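Local coordinates for protein rhodopsin (PDB 6KFQ) that binds retinal inside a seven-helix membrane bundle and probably uses light to pump protons, at residues A[32-37]-A[221-226]; A[84-89]-A[162-167]; A[88-93]-A[151-156]. One frame throughout, in Å; residues are numbered along the deposited sequence.

Overall arrangement
All three contacts lie on the same side of the chain's centre, toward one end of the seven-helix bundle. Contact 2 is the deepest, its centre about 13 Å from that of the chain against about 19 and 20 Å for contacts 1 and 3; apolar side chains meet there, with one backbone carbonyl at a ring edge. Contact 3 shares Leu88 and Leu89 with it, so helix 70-90 serves both, but arginine-to-carbonyl bonds and a water bridge join its segments at a partly buried end of the bundle. Contact 1 is buried and apolar, joining helix 220-228 to helix 32-53 beside a sulfate. Its Phe34 and Ile226 pack on Leu88 and Arg156 of contact 3.

Contact 1 (A[32-37]-A[221-226]); sequences RYFFVI and QALSDI. With SO4 (sulfate ion), chain T.
At one end of the rhodopsin bundle, an apolar cluster joins the start of helix 32-53 to the short terminal helix 220-228, where Leu223 sets one methyl against each of Phe34 and Phe35. The branches divide the work: CD1 of Leu223 lies 3.5 Å from CE2 of Phe35, while its CD2 meets CD2 of Phe34 at 3.8 Å. Both rings are approached obliquely. One turn on, Ile226 crosses Phe34 at about a right angle, with its CD1 4.1 Å from CZ of the ring. Its other branch, CG2, is 3.7 Å from OH of Tyr33. The Tyr33 ring stands with CG between the backbone N and the carbonyl carbon (chi1 58°), which carries CE1 over one face of Phe34, offset toward the rim. A sulfate, probably from the crystallisation liquor, sits at the helix start: O3 accepts from N of Arg32 at 3.0 Å with an N-H...O angle of 160°, and O1, at the edge of the Tyr33 ring, takes a weak bond from N of Tyr33. Leu88 packs against Phe34 from helix 70-90. The segment axes come no closer than 11.1 Å, at 124°, so long side chains bridge the gap between terminal and transmembrane helices of this microbial-rhodopsin fold.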
loop_
_atom_site.group_PDB
_atom_site.type_symbol
_atom_site.label_atom_id
_atom_site.label_comp_id
_atom_site.label_asym_id
_atom_site.label_seq_id
_atom_site.Cartn_x
_atom_site.Cartn_y
_atom_site.Cartn_z
ATOM N N ARG A 32 8.435 -18.203 4.931
ATOM C CA ARG A 32 7.627 -18.307 3.719
ATOM C C ARG A 32 6.395 -17.409 3.779
ATOM O O ARG A 32 5.880 -17.000 2.732
ATOM C CB ARG A 32 7.234 -19.767 3.474
ATOM C CG ARG A 32 5.741 -20.056 3.522
ATOM C CD ARG A 32 5.465 -21.543 3.325
ATOM N NE ARG A 32 4.050 -21.815 3.085
ATOM N N TYR A 33 5.927 -17.062 4.985
ATOM C CA TYR A 33 4.732 -16.229 5.075
ATOM C C TYR A 33 4.987 -14.816 4.563
ATOM O O TYR A 33 4.058 -14.168 4.076
ATOM C CB TYR A 33 4.192 -16.195 6.509
ATOM C CG TYR A 33 5.164 -15.685 7.552
ATOM C CD1 TYR A 33 5.173 -14.349 7.936
ATOM C CD2 TYR A 33 6.062 -16.547 8.161
ATOM C CE1 TYR A 33 6.063 -13.886 8.889
ATOM C CE2 TYR A 33 6.946 -16.099 9.116
ATOM C CZ TYR A 33 6.946 -14.773 9.478
ATOM O OH TYR A 33 7.844 -14.350 10.428
ATOM N N PHE A 34 6.227 -14.324 4.650
ATOM C CA PHE A 34 6.549 -13.032 4.045
ATOM C C PHE A 34 6.336 -13.073 2.538
ATOM O O PHE A 34 5.736 -12.162 1.952
ATOM C CB PHE A 34 7.994 -12.644 4.357
ATOM C CG PHE A 34 8.194 -12.073 5.729
ATOM C CD1 PHE A 34 7.664 -10.840 6.063
ATOM C CD2 PHE A 34 8.937 -12.759 6.679
ATOM C CE1 PHE A 34 7.857 -10.304 7.333
ATOM C CE2 PHE A 34 9.134 -12.229 7.949
ATOM C CZ PHE A 34 8.592 -10.999 8.274
ATOM N N PHE A 35 6.833 -14.127 1.891
ATOM C CA PHE A 35 6.694 -14.248 0.444
ATOM C C PHE A 35 5.230 -14.372 0.044
ATOM O O PHE A 35 4.810 -13.824 -0.985
ATOM C CB PHE A 35 7.509 -15.452 -0.053
ATOM C CG PHE A 35 8.991 -15.292 0.145
ATOM C CD1 PHE A 35 9.806 -14.932 -0.910
ATOM C CD2 PHE A 35 9.560 -15.450 1.403
ATOM C CE1 PHE A 35 11.162 -14.755 -0.727
ATOM C CE2 PHE A 35 10.913 -15.271 1.596
ATOM C CZ PHE A 35 11.718 -14.929 0.532
ATOM N N VAL A 36 4.433 -15.065 0.857
ATOM C CA VAL A 36 3.014 -15.228 0.559
ATOM C C VAL A 36 2.283 -13.895 0.694
ATOM O O VAL A 36 1.503 -13.508 -0.184
ATOM C CB VAL A 36 2.400 -16.306 1.469
ATOM C CG1 VAL A 36 0.905 -16.408 1.242
ATOM C CG2 VAL A 36 3.074 -17.644 1.225
ATOM N N ILE A 37 2.524 -13.175 1.795
ATOM C CA ILE A 37 1.872 -11.882 2.004
ATOM C C ILE A 37 2.240 -10.912 0.896
ATOM O O ILE A 37 1.386 -10.174 0.386
ATOM C CB ILE A 37 2.255 -11.305 3.380
ATOM C CG1 ILE A 37 1.746 -12.199 4.514
ATOM C CG2 ILE A 37 1.735 -9.883 3.520
ATOM C CD1 ILE A 37 2.173 -11.716 5.913
ATOM N N GLN A 221 19.186 -12.489 4.388
ATOM C CA GLN A 221 19.818 -12.542 5.704
ATOM C C GLN A 221 18.839 -12.133 6.789
ATOM O O GLN A 221 18.718 -12.802 7.822
ATOM C CB GLN A 221 21.048 -11.639 5.740
ATOM C CG GLN A 221 21.642 -11.474 7.131
ATOM C CD GLN A 221 22.643 -10.341 7.201
ATOM O OE1 GLN A 221 22.824 -9.600 6.234
ATOM N NE2 GLN A 221 23.295 -10.195 8.350
ATOM N N ALA A 222 18.131 -11.024 6.571
ATOM C CA ALA A 222 17.133 -10.567 7.532
ATOM C C ALA A 222 16.036 -11.607 7.715
ATOM O O ALA A 222 15.661 -11.942 8.843
ATOM C CB ALA A 222 16.549 -9.236 7.066
ATOM N N LEU A 223 15.514 -12.132 6.607
ATOM C CA LEU A 223 14.486 -13.164 6.680
ATOM C C LEU A 223 14.979 -14.363 7.485
ATOM O O LEU A 223 14.326 -14.794 8.442
ATOM C CB LEU A 223 14.065 -13.579 5.267
ATOM C CG LEU A 223 13.426 -12.419 4.490
ATOM C CD1 LEU A 223 12.948 -12.863 3.122
ATOM C CD2 LEU A 223 12.295 -11.791 5.291
ATOM N N SER A 224 16.164 -14.875 7.149
ATOM C CA SER A 224 16.689 -16.031 7.867
ATOM C C SER A 224 16.903 -15.712 9.340
ATOM O O SER A 224 16.692 -16.573 10.200
ATOM C CB SER A 224 17.989 -16.516 7.223
ATOM O OG SER A 224 19.018 -15.551 7.345
ATOM N N ASP A 225 17.315 -14.477 9.652
ATOM C CA ASP A 225 17.398 -14.040 11.043
ATOM C C ASP A 225 16.064 -14.239 11.752
ATOM O O ASP A 225 16.006 -14.762 12.871
ATOM C CB ASP A 225 17.820 -12.569 11.113
ATOM C CG ASP A 225 19.319 -12.373 10.977
ATOM O OD1 ASP A 225 20.057 -13.378 10.938
ATOM O OD2 ASP A 225 19.758 -11.203 10.919
ATOM N N ILE A 226 14.976 -13.823 11.101
ATOM C CA ILE A 226 13.646 -13.953 11.690
ATOM C C ILE A 226 13.204 -15.410 11.700
ATOM O O ILE A 226 12.631 -15.892 12.684
ATOM C CB ILE A 226 12.645 -13.059 10.930
ATOM C CG1 ILE A 226 13.022 -11.590 11.100
ATOM C CG2 ILE A 226 11.215 -13.302 11.411
ATOM C CD1 ILE A 226 12.209 -10.651 10.242
HETATM S S SO4 T . 6.940 -20.797 7.042
HETATM O O1 SO4 T . 6.287 -19.530 6.726
HETATM O O2 SO4 T . 6.119 -21.909 6.574
HETATM O O3 SO4 T . 8.247 -20.850 6.390
HETATM O O4 SO4 T . 7.107 -20.900 8.489
#

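Contact 2 (A[84-89]-A[162-167]); sequences LDLCLL and QIFRTL
Ile163 touches Leu89 through CG2, which lies 4.3 Å from the leucine CD2, at the start of an apolar seam between helices 70-90 and 158-184 of the seven-helix rhodopsin fold. The segment axes run nearly antiparallel, at 153°, with a closest approach of 10.1 Å. Phe164 follows, and its CA is the nearest in the segment to that of Leu89, 6.3 Å away. With CG anti to the backbone N (chi1 172°), its ring swings over to helix 70-90 and presents an edge there: CB of Leu89 and the carbonyl O of Leu86 both lie near the ring plane, the oxygen 3.8 Å from CE1. An edge suits that oxygen, since the ring's C-H groups carry a slight positive charge whereas its faces are electron-rich. Beyond this pair the ring also meets Phe150 edge to face and rests on Leu149 and Ala153 of helix 124-153, so it fills the junction of three helices. Leu167 closes the seam between two leucines of helix 70-90, with Leu216 of helix 194-218 also against it. Its CB meets CD2 of Leu86 at 3.8 Å as the two side chains slant across each other. Leu89 comes at about a right angle instead, bringing its CD1 to 3.7 Å from CD1 of Leu167.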
loop_
_atom_site.group_PDB
_atom_site.type_symbol
_atom_site.label_atom_id
_atom_site.label_comp_id
_atom_site.label_asym_id
_atom_site.label_seq_id
_atom_site.Cartn_x
_atom_site.Cartn_y
_atom_site.Cartn_z
ATOM N N LEU A 84 1.277 -4.995 7.709
ATOM C CA LEU A 84 1.540 -6.285 8.335
ATOM C C LEU A 84 2.964 -6.754 8.059
ATOM O O LEU A 84 3.663 -7.208 8.971
ATOM C CB LEU A 84 0.528 -7.319 7.846
ATOM C CG LEU A 84 0.627 -8.688 8.523
ATOM C CD1 LEU A 84 0.567 -8.557 10.050
ATOM C CD2 LEU A 84 -0.480 -9.609 8.017
ATOM N N ASP A 85 3.405 -6.681 6.799
ATOM C CA ASP A 85 4.809 -6.961 6.498
ATOM C C ASP A 85 5.740 -6.170 7.417
ATOM O O ASP A 85 6.721 -6.711 7.942
ATOM C CB ASP A 85 5.123 -6.624 5.040
ATOM C CG ASP A 85 4.962 -7.808 4.105
ATOM O OD1 ASP A 85 4.898 -8.961 4.576
ATOM O OD2 ASP A 85 4.909 -7.572 2.879
ATOM N N LEU A 86 5.446 -4.884 7.624
ATOM C CA LEU A 86 6.323 -4.071 8.452
ATOM C C LEU A 86 6.247 -4.501 9.910
ATOM O O LEU A 86 7.270 -4.535 10.602
ATOM C CB LEU A 86 5.967 -2.587 8.313
ATOM C CG LEU A 86 6.251 -1.899 6.980
ATOM C CD1 LEU A 86 5.754 -0.448 6.998
ATOM C CD2 LEU A 86 7.729 -1.962 6.624
ATOM N N CYS A 87 5.046 -4.843 10.388
ATOM C CA CYS A 87 4.903 -5.328 11.761
ATOM C C CYS A 87 5.680 -6.622 11.982
ATOM O O CYS A 87 6.323 -6.798 13.023
ATOM C CB CYS A 87 3.428 -5.542 12.094
ATOM S SG CYS A 87 2.459 -4.021 12.275
ATOM N N LEU A 88 5.603 -7.556 11.029
ATOM C CA LEU A 88 6.270 -8.843 11.206
ATOM C C LEU A 88 7.789 -8.707 11.149
ATOM O O LEU A 88 8.499 -9.490 11.787
ATOM C CB LEU A 88 5.769 -9.831 10.154
ATOM C CG LEU A 88 4.262 -10.074 10.197
ATOM C CD1 LEU A 88 3.823 -10.958 9.038
ATOM C CD2 LEU A 88 3.862 -10.696 11.524
ATOM N N LEU A 89 8.305 -7.735 10.392
ATOM C CA LEU A 89 9.731 -7.420 10.458
ATOM C C LEU A 89 10.123 -6.894 11.833
ATOM O O LEU A 89 11.098 -7.364 12.432
ATOM C CB LEU A 89 10.103 -6.386 9.400
ATOM C CG LEU A 89 10.188 -6.817 7.940
ATOM C CD1 LEU A 89 10.582 -5.607 7.101
ATOM C CD2 LEU A 89 11.190 -7.956 7.751
ATOM N N GLN A 162 17.910 -3.080 9.518
ATOM C CA GLN A 162 18.294 -2.328 8.324
ATOM C C GLN A 162 17.218 -2.396 7.246
ATOM O O GLN A 162 16.875 -1.377 6.630
ATOM C CB GLN A 162 19.637 -2.843 7.795
ATOM C CG GLN A 162 20.097 -2.151 6.521
ATOM C CD GLN A 162 21.396 -2.726 5.986
ATOM O OE1 GLN A 162 22.152 -3.373 6.713
ATOM N NE2 GLN A 162 21.659 -2.492 4.709
ATOM N N ILE A 163 16.663 -3.586 6.993
ATOM C CA ILE A 163 15.632 -3.678 5.967
ATOM C C ILE A 163 14.349 -3.019 6.449
ATOM O O ILE A 163 13.636 -2.369 5.673
ATOM C CB ILE A 163 15.393 -5.137 5.534
ATOM C CG1 ILE A 163 14.372 -5.172 4.382
ATOM C CG2 ILE A 163 14.881 -5.969 6.693
ATOM C CD1 ILE A 163 14.777 -4.333 3.169
ATOM N N PHE A 164 14.036 -3.156 7.737
ATOM C CA PHE A 164 12.877 -2.439 8.247
ATOM C C PHE A 164 13.007 -0.945 7.982
ATOM O O PHE A 164 12.083 -0.306 7.469
ATOM C CB PHE A 164 12.678 -2.660 9.743
ATOM C CG PHE A 164 11.605 -1.761 10.288
ATOM C CD1 PHE A 164 10.271 -2.105 10.141
ATOM C CD2 PHE A 164 11.919 -0.521 10.830
ATOM C CE1 PHE A 164 9.258 -1.252 10.587
ATOM C CE2 PHE A 164 10.916 0.332 11.271
ATOM C CZ PHE A 164 9.584 -0.037 11.141
ATOM N N ARG A 165 14.146 -0.367 8.359
ATOM C CA ARG A 165 14.321 1.071 8.202
ATOM C C ARG A 165 14.207 1.480 6.742
ATOM O O ARG A 165 13.587 2.501 6.423
ATOM C CB ARG A 165 15.665 1.489 8.794
ATOM C CG ARG A 165 15.654 1.468 10.316
ATOM C CD ARG A 165 17.053 1.426 10.897
ATOM N NE ARG A 165 17.014 1.196 12.338
ATOM C CZ ARG A 165 18.040 0.742 13.051
ATOM N NH1 ARG A 165 19.188 0.459 12.451
ATOM N NH2 ARG A 165 17.914 0.563 14.359
ATOM N N THR A 166 14.776 0.678 5.842
ATOM C CA THR A 166 14.676 0.974 4.418
ATOM C C THR A 166 13.227 0.940 3.949
ATOM O O THR A 166 12.765 1.861 3.269
ATOM C CB THR A 166 15.527 -0.011 3.621
ATOM O OG1 THR A 166 16.901 0.195 3.954
ATOM C CG2 THR A 166 15.322 0.206 2.126
ATOM N N LEU A 167 12.495 -0.124 4.296
ATOM C CA LEU A 167 11.113 -0.235 3.843
ATOM C C LEU A 167 10.224 0.809 4.505
ATOM O O LEU A 167 9.277 1.311 3.885
ATOM C CB LEU A 167 10.584 -1.635 4.125
ATOM C CG LEU A 167 11.257 -2.763 3.336
ATOM C CD1 LEU A 167 10.617 -4.082 3.709
ATOM C CD2 LEU A 167 11.169 -2.513 1.839
#

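Contact 3 (A[88-93]-A[151-156]); sequences LLALAD and AEASRR
Ala90 and Ala153 bring the backbones together, their CA atoms 4.1 Å apart, where helix 70-90 gives way at Leu91 and a type I turn from Ala153 to Arg156 leads out of helix 124-153. The two methyls meet at 4.0 Å from CB to CB, and such small side chains permit this close approach. Arg156 reaches across, and its chain kinks twice (chi2 -82°, chi3 -111°), which turns the NE/NH2 edge of its guanidinium to the carbonyls of Leu88 and Leu89. NE donates to O of Leu89 at 2.8 Å, with that oxygen tilted 21° out of the guanidinium plane. NH2 adds weak bonds to the same oxygen and to O of Leu88, the latter in plane at the group's edge, while Leu91 O and Ala92 CA lie over one face. A leucine at Arg156 would probably leave the carbonyl oxygens of Leu88 and Leu89 without these donors and the helix end without its neighbouring positive charge. Glu152 packs its bent chain on Leu91: CD2 of Leu91 lies 3.5 Å from CD of Glu152. A water accepts from N of Ala92 and donates to OE1 of Glu152, which also takes NH2 of Arg155 at 2.9 Å in a salt bridge; Arg148 pairs with OE2. Arg156 thus donates to main-chain carbonyls of the last turn of helix 70-90, at the end of the seven-helix rhodopsin bundle.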
loop_
_atom_site.group_PDB
_atom_site.type_symbol
_atom_site.label_atom_id
_atom_site.label_comp_id
_atom_site.label_asym_id
_atom_site.label_seq_id
_atom_site.Cartn_x
_atom_site.Cartn_y
_atom_site.Cartn_z
ATOM N N LEU A 88 5.603 -7.556 11.029
ATOM C CA LEU A 88 6.270 -8.843 11.206
ATOM C C LEU A 88 7.789 -8.707 11.149
ATOM O O LEU A 88 8.499 -9.490 11.787
ATOM C CB LEU A 88 5.769 -9.831 10.154
ATOM C CG LEU A 88 4.262 -10.074 10.197
ATOM C CD1 LEU A 88 3.823 -10.958 9.038
ATOM C CD2 LEU A 88 3.862 -10.696 11.524
ATOM N N LEU A 89 8.305 -7.735 10.392
ATOM C CA LEU A 89 9.731 -7.420 10.458
ATOM C C LEU A 89 10.123 -6.894 11.833
ATOM O O LEU A 89 11.098 -7.364 12.432
ATOM C CB LEU A 89 10.103 -6.386 9.400
ATOM C CG LEU A 89 10.188 -6.817 7.940
ATOM C CD1 LEU A 89 10.582 -5.607 7.101
ATOM C CD2 LEU A 89 11.190 -7.956 7.751
ATOM N N ALA A 90 9.372 -5.907 12.346
ATOM C CA ALA A 90 9.786 -5.138 13.521
ATOM C C ALA A 90 9.537 -5.873 14.836
ATOM O O ALA A 90 10.332 -5.746 15.775
ATOM C CB ALA A 90 9.056 -3.787 13.553
ATOM N N LEU A 91 8.448 -6.628 14.936
ATOM C CA LEU A 91 8.030 -7.202 16.208
ATOM C C LEU A 91 8.531 -8.634 16.359
ATOM O O LEU A 91 8.269 -9.490 15.506
ATOM C CB LEU A 91 6.504 -7.151 16.338
ATOM C CG LEU A 91 5.860 -5.768 16.198
ATOM C CD1 LEU A 91 4.363 -5.897 15.897
ATOM C CD2 LEU A 91 6.075 -4.914 17.440
ATOM N N ALA A 92 9.240 -8.890 17.465
ATOM C CA ALA A 92 9.831 -10.205 17.690
ATOM C C ALA A 92 8.777 -11.261 18.000
ATOM O O ALA A 92 8.995 -12.448 17.731
ATOM C CB ALA A 92 10.856 -10.127 18.821
ATOM N N ASP A 93 7.640 -10.861 18.567
ATOM C CA ASP A 93 6.529 -11.774 18.828
ATOM C C ASP A 93 5.234 -11.021 18.588
ATOM O O ASP A 93 4.681 -10.396 19.504
ATOM C CB ASP A 93 6.572 -12.334 20.251
ATOM C CG ASP A 93 5.613 -13.496 20.451
ATOM O OD1 ASP A 93 5.511 -13.999 21.590
ATOM O OD2 ASP A 93 4.977 -13.919 19.462
ATOM N N ALA A 151 11.201 1.745 17.093
ATOM C CA ALA A 151 11.812 1.337 18.351
ATOM C C ALA A 151 11.872 -0.180 18.464
ATOM O O ALA A 151 12.886 -0.735 18.902
ATOM C CB ALA A 151 11.041 1.940 19.526
ATOM N N GLU A 152 10.793 -0.865 18.078
ATOM C CA GLU A 152 10.790 -2.322 18.116
ATOM C C GLU A 152 11.869 -2.899 17.211
ATOM O O GLU A 152 12.607 -3.807 17.611
ATOM C CB GLU A 152 9.418 -2.847 17.708
ATOM C CG GLU A 152 8.311 -2.487 18.697
ATOM C CD GLU A 152 8.186 -3.502 19.811
ATOM O OE1 GLU A 152 8.978 -4.471 19.827
ATOM O OE2 GLU A 152 7.286 -3.333 20.666
ATOM N N ALA A 153 11.981 -2.374 15.988
ATOM C CA ALA A 153 12.932 -2.928 15.029
ATOM C C ALA A 153 14.376 -2.736 15.473
ATOM O O ALA A 153 15.260 -3.499 15.059
ATOM C CB ALA A 153 12.712 -2.292 13.655
ATOM N N SER A 154 14.645 -1.725 16.300
ATOM C CA SER A 154 16.006 -1.508 16.763
ATOM C C SER A 154 16.475 -2.596 17.722
ATOM O O SER A 154 17.675 -2.676 17.995
ATOM C CB SER A 154 16.113 -0.139 17.430
ATOM O OG SER A 154 15.282 -0.085 18.573
ATOM N N ARG A 155 15.562 -3.426 18.235
ATOM C CA ARG A 155 15.916 -4.562 19.075
ATOM C C ARG A 155 16.091 -5.849 18.282
ATOM O O ARG A 155 16.465 -6.874 18.857
ATOM C CB ARG A 155 14.846 -4.782 20.152
ATOM C CG ARG A 155 14.694 -3.635 21.130
ATOM C CD ARG A 155 13.827 -4.039 22.317
ATOM N NE ARG A 155 12.522 -4.540 21.888
ATOM C CZ ARG A 155 11.542 -4.888 22.717
ATOM N NH1 ARG A 155 11.712 -4.791 24.030
ATOM N NH2 ARG A 155 10.389 -5.332 22.233
ATOM N N ARG A 156 15.800 -5.826 16.992
ATOM C CA ARG A 156 15.993 -6.985 16.140
ATOM C C ARG A 156 17.449 -7.048 15.698
ATOM O O ARG A 156 18.266 -6.196 16.055
ATOM C CB ARG A 156 15.038 -6.914 14.956
ATOM C CG ARG A 156 13.584 -6.814 15.384
ATOM C CD ARG A 156 13.029 -8.179 15.713
ATOM N NE ARG A 156 12.043 -8.588 14.721
ATOM C CZ ARG A 156 11.763 -9.849 14.412
ATOM N NH1 ARG A 156 12.409 -10.848 15.013
ATOM N NH2 ARG A 156 10.838 -10.108 13.497
HETATM O O HOH W 1 8.352 -7.503 19.735
#